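Local coordinates for putative sugar phosphate isomerase (Acidithiobacillus ferrooxidans, PDB 3L2H), which is a cupin-domain protein of unestablished function, probably binding a metal ion and possibly acting as a sugar phosphate isomerase, at residues His135-Tyr139 against Val148-Ile153. Sequence-based numbering, arbitrary orientation.
Sequences HKRLY and VDMADI
Arg137 and Val148 form a hydrogen-bonded pair at the open end of the antiparallel hairpin of strands 136-141 and 144-149, Arg137 N and Val148 O lying 2.9 Å apart and Val148 N returning a bond to Arg137 O. Beyond the neighbouring non-hydrogen-bonded pair, Lys136 with Asp149, the chain turns into a short 3-10 segment, whose first amide, Met150 N, reaches His135 O at 2.8 Å from above the carbonyl plane. The Asp149 carboxylate clasps this end: OD1 accepts from His135 ND1 (3.1 Å), with ring and carboxylate planes 61° apart, while OD2 takes the amide of Ala151 in an Asx turn. A water links Asp149 OD1 to Lys136 NZ. Replacing Asp149 by an alanine would probably cost His135 ND1 its acceptor, so that the ring turns more easily, and leave the Ala151 amide without the oxygen of its Asx turn. The His135 ring, swung by chi1 of -156° to lie beside its own carbonyl carbon, is covered on one face by CB of selenomethionine Met150, 3.8 Å from the centroid, in a CH-pi contact. On the sheet face carrying Arg137 and Val148, Ile153 CD1 packs against Arg137 CB (3.8 Å) and near Tyr139 OH, and Val148 CG2 meets the edge of the Tyr139 ring. Arg137 forms salt bridges with Asp130 of its own chain and with Glu144 of the second subunit; Tyr139 OH is hydrogen-bonded to Asn146 OD1 of that subunit. Val148 also pairs with a strand there, so the sheet runs on across the subunit interface from the outer strand of this beta hairpin.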
loop_
_atom_site.group_PDB
_atom_site.type_symbol
_atom_site.label_atom_id
_atom_site.label_comp_id
_atom_site.label_asym_id
_atom_site.label_seq_id
_atom_site.Cartn_x
_atom_site.Cartn_y
_atom_site.Cartn_z
ATOM N N HIS B 135 12.881 -4.169 -26.765
ATOM C CA HIS B 135 11.830 -3.221 -27.146
ATOM C C HIS B 135 10.480 -3.620 -26.535
ATOM O O HIS B 135 9.436 -3.517 -27.189
ATOM C CB HIS B 135 11.766 -3.128 -28.684
ATOM C CG HIS B 135 11.196 -1.864 -29.211
ATOM N ND1 HIS B 135 10.060 -1.833 -30.007
ATOM C CD2 HIS B 135 11.589 -0.579 -29.061
ATOM C CE1 HIS B 135 9.815 -0.579 -30.355
ATOM N NE2 HIS B 135 10.706 0.207 -29.773
ATOM N N LYS B 136 10.512 -4.069 -25.279
ATOM C CA LYS B 136 9.303 -4.507 -24.587
ATOM C C LYS B 136 9.146 -3.898 -23.192
ATOM O O LYS B 136 10.116 -3.694 -22.491
ATOM C CB LYS B 136 9.292 -6.043 -24.453
ATOM C CG LYS B 136 9.116 -6.782 -25.799
ATOM C CD LYS B 136 9.311 -8.209 -25.629
ATOM C CE LYS B 136 9.528 -8.955 -26.993
ATOM N NZ LYS B 136 8.631 -8.465 -28.049
ATOM N N ARG B 137 7.896 -3.684 -22.814
ATOM C CA ARG B 137 7.528 -3.238 -21.490
ATOM C C ARG B 137 6.597 -4.291 -20.928
ATOM O O ARG B 137 5.641 -4.703 -21.598
ATOM C CB ARG B 137 6.822 -1.888 -21.531
ATOM C CG ARG B 137 6.309 -1.428 -20.151
ATOM C CD ARG B 137 5.997 0.062 -20.124
ATOM N NE ARG B 137 7.219 0.837 -20.055
ATOM C CZ ARG B 137 7.252 2.161 -20.003
ATOM N NH1 ARG B 137 6.115 2.862 -19.989
ATOM N NH2 ARG B 137 8.406 2.790 -19.935
ATOM N N LEU B 138 6.880 -4.711 -19.701
ATOM C CA LEU B 138 6.011 -5.636 -18.977
ATOM C C LEU B 138 5.233 -4.900 -17.876
ATOM O O LEU B 138 5.838 -4.259 -17.058
ATOM C CB LEU B 138 6.833 -6.716 -18.322
ATOM C CG LEU B 138 6.102 -7.665 -17.363
ATOM C CD1 LEU B 138 5.137 -8.548 -18.104
ATOM C CD2 LEU B 138 7.135 -8.491 -16.576
ATOM N N TYR B 139 3.908 -5.037 -17.867
ATOM C CA TYR B 139 3.085 -4.488 -16.832
ATOM C C TYR B 139 2.635 -5.703 -16.045
ATOM O O TYR B 139 2.033 -6.612 -16.630
ATOM C CB TYR B 139 1.873 -3.797 -17.411
ATOM C CG TYR B 139 2.137 -2.660 -18.357
ATOM C CD1 TYR B 139 2.285 -1.361 -17.898
ATOM C CD2 TYR B 139 2.201 -2.888 -19.724
ATOM C CE1 TYR B 139 2.518 -0.304 -18.828
ATOM C CE2 TYR B 139 2.454 -1.890 -20.614
ATOM C CZ TYR B 139 2.572 -0.576 -20.156
ATOM O OH TYR B 139 2.775 0.394 -21.090
ATOM N N VAL B 148 4.094 -5.815 -23.812
ATOM C CA VAL B 148 3.730 -4.916 -24.890
ATOM C C VAL B 148 4.950 -4.396 -25.600
ATOM O O VAL B 148 5.927 -4.026 -24.973
ATOM C CB VAL B 148 2.902 -3.722 -24.369
ATOM C CG1 VAL B 148 2.442 -2.842 -25.522
ATOM C CG2 VAL B 148 1.677 -4.223 -23.554
ATOM N N ASP B 149 4.935 -4.453 -26.925
ATOM C CA ASP B 149 6.034 -3.867 -27.689
ATOM C C ASP B 149 6.044 -2.365 -27.441
ATOM O O ASP B 149 5.015 -1.735 -27.387
ATOM C CB ASP B 149 5.872 -4.107 -29.181
ATOM C CG ASP B 149 7.044 -3.515 -30.000
ATOM O OD1 ASP B 149 8.079 -4.198 -30.107
ATOM O OD2 ASP B 149 6.897 -2.388 -30.571
HETATM N N MSE B 150 7.219 -1.772 -27.326
HETATM C CA MSE B 150 7.260 -0.384 -26.917
HETATM C C MSE B 150 6.628 0.575 -27.942
HETATM O O MSE B 150 6.080 1.616 -27.559
HETATM C CB MSE B 150 8.703 0.009 -26.573
HETATM C CG MSE B 150 9.160 -0.470 -25.161
HETATM SE SE MSE B 150 11.064 -0.024 -25.012
HETATM C CE MSE B 150 11.288 -0.580 -23.154
ATOM N N ALA B 151 6.650 0.227 -29.217
ATOM C CA ALA B 151 6.036 1.042 -30.234
ATOM C C ALA B 151 4.507 1.047 -30.177
ATOM O O ALA B 151 3.877 1.914 -30.782
ATOM C CB ALA B 151 6.515 0.588 -31.656
ATOM N N ASP B 152 3.923 0.086 -29.447
ATOM C CA ASP B 152 2.471 -0.058 -29.324
ATOM C C ASP B 152 1.912 0.652 -28.093
ATOM O O ASP B 152 0.734 0.462 -27.725
ATOM C CB ASP B 152 2.103 -1.537 -29.284
ATOM C CG ASP B 152 2.399 -2.238 -30.590
ATOM O OD1 ASP B 152 2.359 -1.537 -31.639
ATOM O OD2 ASP B 152 2.619 -3.469 -30.564
ATOM N N ILE B 153 2.749 1.467 -27.451
ATOM C CA ILE B 153 2.341 2.155 -26.248
ATOM C C ILE B 153 2.139 3.631 -26.571
ATOM O O ILE B 153 3.070 4.330 -26.984
ATOM C CB ILE B 153 3.367 2.002 -25.113
ATOM C CG1 ILE B 153 3.629 0.529 -24.815
ATOM C CG2 ILE B 153 2.911 2.730 -23.835
ATOM C CD1 ILE B 153 4.883 0.365 -23.897
HETATM O O HOH W 1 9.489 -6.251 -29.278
#